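Local coordinates for VgrG protein (Vibrio cholerae, PDB 4DTH) that binds ATP and magnesium ions and, as the actin cross-linking domain of a VgrG toxin, probably cross-links monomeric actin, at residues A[106-118]-A[130-142]. Numbering follows the deposited sequence.
Sequences TRKQAMLWLATHF and LAPIQSEDGRFVI. With SO4 (sulfate ion), chain H.
A110 and F140 bring the backbones nearest, their CA atoms 6.6 Å apart, where helix 106-118 packs on the hairpin-like segment 130-142; helix and strand 140-142 run at 56°, their axes 9.9 Å apart at closest. Within 130-142, I133 and S135 pair with I142 and F140 through backbone bonds, and a type I turn from S135 to G138 closes the end. The F140 ring is sandwiched: A110 CA sits over the centre of one face, a CH-pi contact 3.7 Å from the centroid, R139 CB covers the other, and T106 CG2 meets the edge. W113, its CG anti to the backbone N (chi1 164°), extends its indole across the hairpin. One face takes S135 CB and F140 CB, the opposite face H117 CB, and CH2 touches I142 CD1 at 3.6 Å. I142 CD1 also reaches L114 CD1 and the H117 ring, while L130 CG packs on F118 CE1. I133 CD1 lies 3.5 Å from H117 CE1. A sulfate, probably from the crystallisation liquor, bridges the segments: W113 NE1 donates almost straight (170°) to its O4 at 2.9 Å, E136 N donates to the same oxygen, and H117 ND1 to O2. At the other ring nitrogen, H117 NE2, water 1 lies in the ring plane and bridges to A131 O. D137 OD1 accepts from S135 OG and from R139 N, the latter forming an Asx turn, and S135 OG in turn receives F140 N. A110 and L114 also meet F58 of strand 56-68; F140 and I142 rest on V49 of strand 45-51. The interior is thus apolar and aromatic, H117 ND1 carries a proton here as donor to the sulfate, and the S135 and D137 side chains brace the turn without bonds to the helix.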
loop_
_atom_site.group_PDB
_atom_site.type_symbol
_atom_site.label_atom_id
_atom_site.label_comp_id
_atom_site.label_asym_id
_atom_site.label_seq_id
_atom_site.Cartn_x
_atom_site.Cartn_y
_atom_site.Cartn_z
ATOM N N THR A 106 6.142 18.534 5.913
ATOM C CA THR A 106 7.403 18.081 6.520
ATOM C C THR A 106 7.881 16.775 5.871
ATOM O O THR A 106 9.077 16.646 5.608
ATOM C CB THR A 106 7.304 17.995 8.047
ATOM O OG1 THR A 106 6.779 19.230 8.543
ATOM C CG2 THR A 106 8.651 17.726 8.704
ATOM N N ARG A 107 6.954 15.844 5.556
ATOM C CA ARG A 107 7.320 14.586 4.889
ATOM C C ARG A 107 7.915 14.848 3.504
ATOM O O ARG A 107 8.959 14.287 3.187
ATOM C CB ARG A 107 6.116 13.637 4.788
ATOM C CG ARG A 107 5.827 12.905 6.088
ATOM C CD ARG A 107 4.325 12.652 6.268
ATOM N NE ARG A 107 4.088 11.844 7.467
ATOM C CZ ARG A 107 4.159 12.291 8.717
ATOM N NH1 ARG A 107 4.400 13.576 8.959
ATOM N NH2 ARG A 107 3.984 11.460 9.733
ATOM N N LYS A 108 7.279 15.728 2.706
ATOM C CA LYS A 108 7.754 16.082 1.363
ATOM C C LYS A 108 9.137 16.716 1.434
ATOM O O LYS A 108 10.036 16.322 0.692
ATOM C CB LYS A 108 6.769 17.043 0.687
ATOM C CG LYS A 108 5.440 16.379 0.272
ATOM C CD LYS A 108 4.333 17.427 0.059
ATOM C CE LYS A 108 4.648 18.389 -1.074
ATOM N NZ LYS A 108 3.555 19.378 -1.278
ATOM N N GLN A 109 9.305 17.694 2.347
ATOM C CA GLN A 109 10.574 18.401 2.527
ATOM C C GLN A 109 11.697 17.469 2.991
ATOM O O GLN A 109 12.826 17.562 2.477
ATOM C CB GLN A 109 10.390 19.606 3.465
ATOM C CG GLN A 109 9.618 20.733 2.775
ATOM C CD GLN A 109 9.183 21.820 3.723
ATOM O OE1 GLN A 109 8.210 21.677 4.470
ATOM N NE2 GLN A 109 9.851 22.958 3.662
ATOM N N ALA A 110 11.383 16.552 3.941
ATOM C CA ALA A 110 12.369 15.589 4.456
ATOM C C ALA A 110 12.813 14.616 3.362
ATOM O O ALA A 110 13.991 14.272 3.293
ATOM C CB ALA A 110 11.793 14.827 5.637
ATOM N N MET A 111 11.879 14.198 2.487
ATOM C CA MET A 111 12.221 13.305 1.374
ATOM C C MET A 111 13.105 14.009 0.360
ATOM O O MET A 111 14.087 13.416 -0.099
ATOM C CB MET A 111 10.961 12.765 0.709
ATOM C CG MET A 111 10.288 11.697 1.539
ATOM S SD MET A 111 8.962 10.904 0.627
ATOM C CE MET A 111 8.379 9.738 1.878
ATOM N N LEU A 112 12.788 15.277 0.039
ATOM C CA LEU A 112 13.596 16.065 -0.900
ATOM C C LEU A 112 14.979 16.325 -0.325
ATOM O O LEU A 112 15.966 16.211 -1.057
ATOM C CB LEU A 112 12.909 17.372 -1.308
ATOM C CG LEU A 112 11.671 17.214 -2.196
ATOM C CD1 LEU A 112 10.834 18.479 -2.170
ATOM C CD2 LEU A 112 12.049 16.815 -3.632
ATOM N N TRP A 113 15.062 16.586 0.992
ATOM C CA TRP A 113 16.348 16.782 1.667
ATOM C C TRP A 113 17.171 15.491 1.555
ATOM O O TRP A 113 18.360 15.552 1.232
ATOM C CB TRP A 113 16.185 17.172 3.157
ATOM C CG TRP A 113 17.478 16.987 3.914
ATOM C CD1 TRP A 113 18.594 17.766 3.816
ATOM C CD2 TRP A 113 17.855 15.844 4.698
ATOM N NE1 TRP A 113 19.632 17.198 4.520
ATOM C CE2 TRP A 113 19.209 16.015 5.064
ATOM C CE3 TRP A 113 17.177 14.690 5.129
ATOM C CZ2 TRP A 113 19.892 15.088 5.855
ATOM C CZ3 TRP A 113 17.855 13.774 5.917
ATOM C CH2 TRP A 113 19.189 13.991 6.294
ATOM N N LEU A 114 16.555 14.333 1.872
ATOM C CA LEU A 114 17.279 13.060 1.814
ATOM C C LEU A 114 17.808 12.759 0.412
ATOM O O LEU A 114 18.941 12.293 0.288
ATOM C CB LEU A 114 16.469 11.881 2.389
ATOM C CG LEU A 114 17.240 10.551 2.450
ATOM C CD1 LEU A 114 18.420 10.625 3.411
ATOM C CD2 LEU A 114 16.328 9.405 2.818
ATOM N N ALA A 115 17.028 13.093 -0.638
ATOM C CA ALA A 115 17.479 12.906 -2.022
ATOM C C ALA A 115 18.742 13.739 -2.285
ATOM O O ALA A 115 19.681 13.229 -2.893
ATOM C CB ALA A 115 16.376 13.288 -2.993
ATOM N N THR A 116 18.795 14.991 -1.783
ATOM C CA THR A 116 20.005 15.805 -1.948
ATOM C C THR A 116 21.173 15.215 -1.155
ATOM O O THR A 116 22.303 15.225 -1.639
ATOM C CB THR A 116 19.770 17.292 -1.633
ATOM O OG1 THR A 116 19.686 17.497 -0.216
ATOM C CG2 THR A 116 18.562 17.855 -2.351
ATOM N N HIS A 117 20.892 14.684 0.048
ATOM C CA HIS A 117 21.902 14.040 0.896
ATOM C C HIS A 117 22.471 12.787 0.187
ATOM O O HIS A 117 23.690 12.571 0.199
ATOM C CB HIS A 117 21.292 13.703 2.271
ATOM C CG HIS A 117 22.231 12.984 3.180
ATOM N ND1 HIS A 117 23.171 13.663 3.934
ATOM C CD2 HIS A 117 22.344 11.658 3.429
ATOM C CE1 HIS A 117 23.834 12.732 4.602
ATOM N NE2 HIS A 117 23.369 11.512 4.334
ATOM N N PHE A 118 21.590 11.990 -0.457
ATOM C CA PHE A 118 21.987 10.803 -1.229
ATOM C C PHE A 118 22.858 11.204 -2.425
ATOM O O PHE A 118 23.809 10.489 -2.747
ATOM C CB PHE A 118 20.749 10.034 -1.717
ATOM C CG PHE A 118 20.161 8.988 -0.790
ATOM C CD1 PHE A 118 20.977 8.042 -0.172
ATOM C CD2 PHE A 118 18.784 8.862 -0.647
ATOM C CE1 PHE A 118 20.426 7.028 0.621
ATOM C CE2 PHE A 118 18.237 7.848 0.151
ATOM C CZ PHE A 118 19.063 6.951 0.792
ATOM N N LEU A 130 24.853 4.433 4.541
ATOM C CA LEU A 130 24.394 5.752 4.953
ATOM C C LEU A 130 24.722 5.850 6.440
ATOM O O LEU A 130 24.606 4.846 7.156
ATOM C CB LEU A 130 22.860 5.806 4.825
ATOM C CG LEU A 130 22.198 6.725 3.816
ATOM C CD1 LEU A 130 20.793 7.067 4.286
ATOM C CD2 LEU A 130 22.957 8.029 3.613
ATOM N N ALA A 131 25.160 7.029 6.901
ATOM C CA ALA A 131 25.479 7.235 8.307
ATOM C C ALA A 131 24.324 7.969 8.999
ATOM O O ALA A 131 23.705 8.846 8.385
ATOM C CB ALA A 131 26.763 8.043 8.451
ATOM N N PRO A 132 24.045 7.631 10.286
ATOM C CA PRO A 132 22.998 8.369 11.009
ATOM C C PRO A 132 23.504 9.772 11.341
ATOM O O PRO A 132 24.479 9.938 12.089
ATOM C CB PRO A 132 22.722 7.519 12.252
ATOM C CG PRO A 132 23.849 6.604 12.380
ATOM C CD PRO A 132 24.690 6.617 11.149
ATOM N N ILE A 133 22.958 10.765 10.647
ATOM C CA ILE A 133 23.368 12.159 10.779
ATOM C C ILE A 133 22.150 13.049 10.953
ATOM O O ILE A 133 21.017 12.622 10.702
ATOM C CB ILE A 133 24.225 12.620 9.539
ATOM C CG1 ILE A 133 23.482 12.420 8.187
ATOM C CG2 ILE A 133 25.601 11.957 9.510
ATOM C CD1 ILE A 133 22.662 13.590 7.733
ATOM N N GLN A 134 22.418 14.314 11.291
ATOM C CA GLN A 134 21.400 15.337 11.386
ATOM C C GLN A 134 21.641 16.255 10.203
ATOM O O GLN A 134 22.804 16.541 9.884
ATOM C CB GLN A 134 21.521 16.098 12.716
ATOM C CG GLN A 134 20.364 17.042 12.986
ATOM C CD GLN A 134 20.508 17.670 14.341
ATOM O OE1 GLN A 134 21.104 18.738 14.488
ATOM N NE2 GLN A 134 20.010 16.996 15.364
ATOM N N SER A 135 20.565 16.713 9.547
ATOM C CA SER A 135 20.625 17.647 8.417
ATOM C C SER A 135 21.344 18.932 8.846
ATOM O O SER A 135 21.347 19.267 10.039
ATOM C CB SER A 135 19.224 17.990 7.929
ATOM O OG SER A 135 18.500 18.748 8.882
ATOM N N GLU A 136 21.932 19.652 7.874
ATOM C CA GLU A 136 22.676 20.893 8.114
ATOM C C GLU A 136 21.846 21.952 8.848
ATOM O O GLU A 136 22.364 22.607 9.757
ATOM C CB GLU A 136 23.224 21.450 6.789
ATOM C CG GLU A 136 24.551 22.177 6.930
ATOM C CD GLU A 136 25.675 21.399 7.592
ATOM O OE1 GLU A 136 25.887 20.215 7.240
ATOM O OE2 GLU A 136 26.344 21.981 8.476
ATOM N N ASP A 137 20.556 22.081 8.484
ATOM C CA ASP A 137 19.627 23.033 9.105
ATOM C C ASP A 137 19.027 22.533 10.432
ATOM O O ASP A 137 18.257 23.253 11.068
ATOM C CB ASP A 137 18.526 23.456 8.113
ATOM C CG ASP A 137 17.678 22.334 7.529
ATOM O OD1 ASP A 137 17.708 21.210 8.082
ATOM O OD2 ASP A 137 16.947 22.594 6.554
ATOM N N GLY A 138 19.372 21.308 10.816
ATOM C CA GLY A 138 18.904 20.673 12.040
ATOM C C GLY A 138 17.464 20.195 12.020
ATOM O O GLY A 138 17.000 19.699 13.040
ATOM N N ARG A 139 16.751 20.298 10.868
ATOM C CA ARG A 139 15.336 19.882 10.764
ATOM C C ARG A 139 15.150 18.372 10.815
ATOM O O ARG A 139 14.143 17.910 11.353
ATOM C CB ARG A 139 14.670 20.386 9.459
ATOM C CG ARG A 139 14.698 21.886 9.216
ATOM C CD ARG A 139 13.405 22.396 8.618
ATOM N NE ARG A 139 13.392 22.413 7.157
ATOM C CZ ARG A 139 12.323 22.114 6.416
ATOM N NH1 ARG A 139 11.191 21.723 6.991
ATOM N NH2 ARG A 139 12.387 22.174 5.097
ATOM N N PHE A 140 16.070 17.609 10.153
ATOM C CA PHE A 140 15.924 16.169 9.964
ATOM C C PHE A 140 17.067 15.326 10.477
ATOM O O PHE A 140 18.224 15.752 10.459
ATOM C CB PHE A 140 15.665 15.861 8.472
ATOM C CG PHE A 140 14.659 16.786 7.826
ATOM C CD1 PHE A 140 13.340 16.829 8.272
ATOM C CD2 PHE A 140 15.032 17.623 6.781
ATOM C CE1 PHE A 140 12.418 17.708 7.698
ATOM C CE2 PHE A 140 14.101 18.486 6.189
ATOM C CZ PHE A 140 12.796 18.511 6.643
ATOM N N VAL A 141 16.732 14.120 10.939
ATOM C CA VAL A 141 17.680 13.167 11.514
ATOM C C VAL A 141 17.507 11.803 10.854
ATOM O O VAL A 141 16.387 11.293 10.781
ATOM C CB VAL A 141 17.511 13.059 13.064
ATOM C CG1 VAL A 141 18.406 11.969 13.652
ATOM C CG2 VAL A 141 17.759 14.392 13.764
ATOM N N ILE A 142 18.620 11.211 10.390
ATOM C CA ILE A 142 18.628 9.861 9.837
ATOM C C ILE A 142 18.988 8.920 10.972
ATOM O O ILE A 142 19.970 9.152 11.677
ATOM C CB ILE A 142 19.657 9.675 8.671
ATOM C CG1 ILE A 142 19.354 10.584 7.471
ATOM C CG2 ILE A 142 19.730 8.204 8.234
ATOM C CD1 ILE A 142 20.548 10.672 6.410
HETATM S S SO4 H . 23.304 17.442 4.891
HETATM O O1 SO4 H . 24.531 18.170 4.581
HETATM O O2 SO4 H . 22.936 16.567 3.756
HETATM O O3 SO4 H . 23.531 16.612 6.070
HETATM O O4 SO4 H . 22.212 18.411 5.136
HETATM O O HOH W 1 24.623 9.767 6.013
#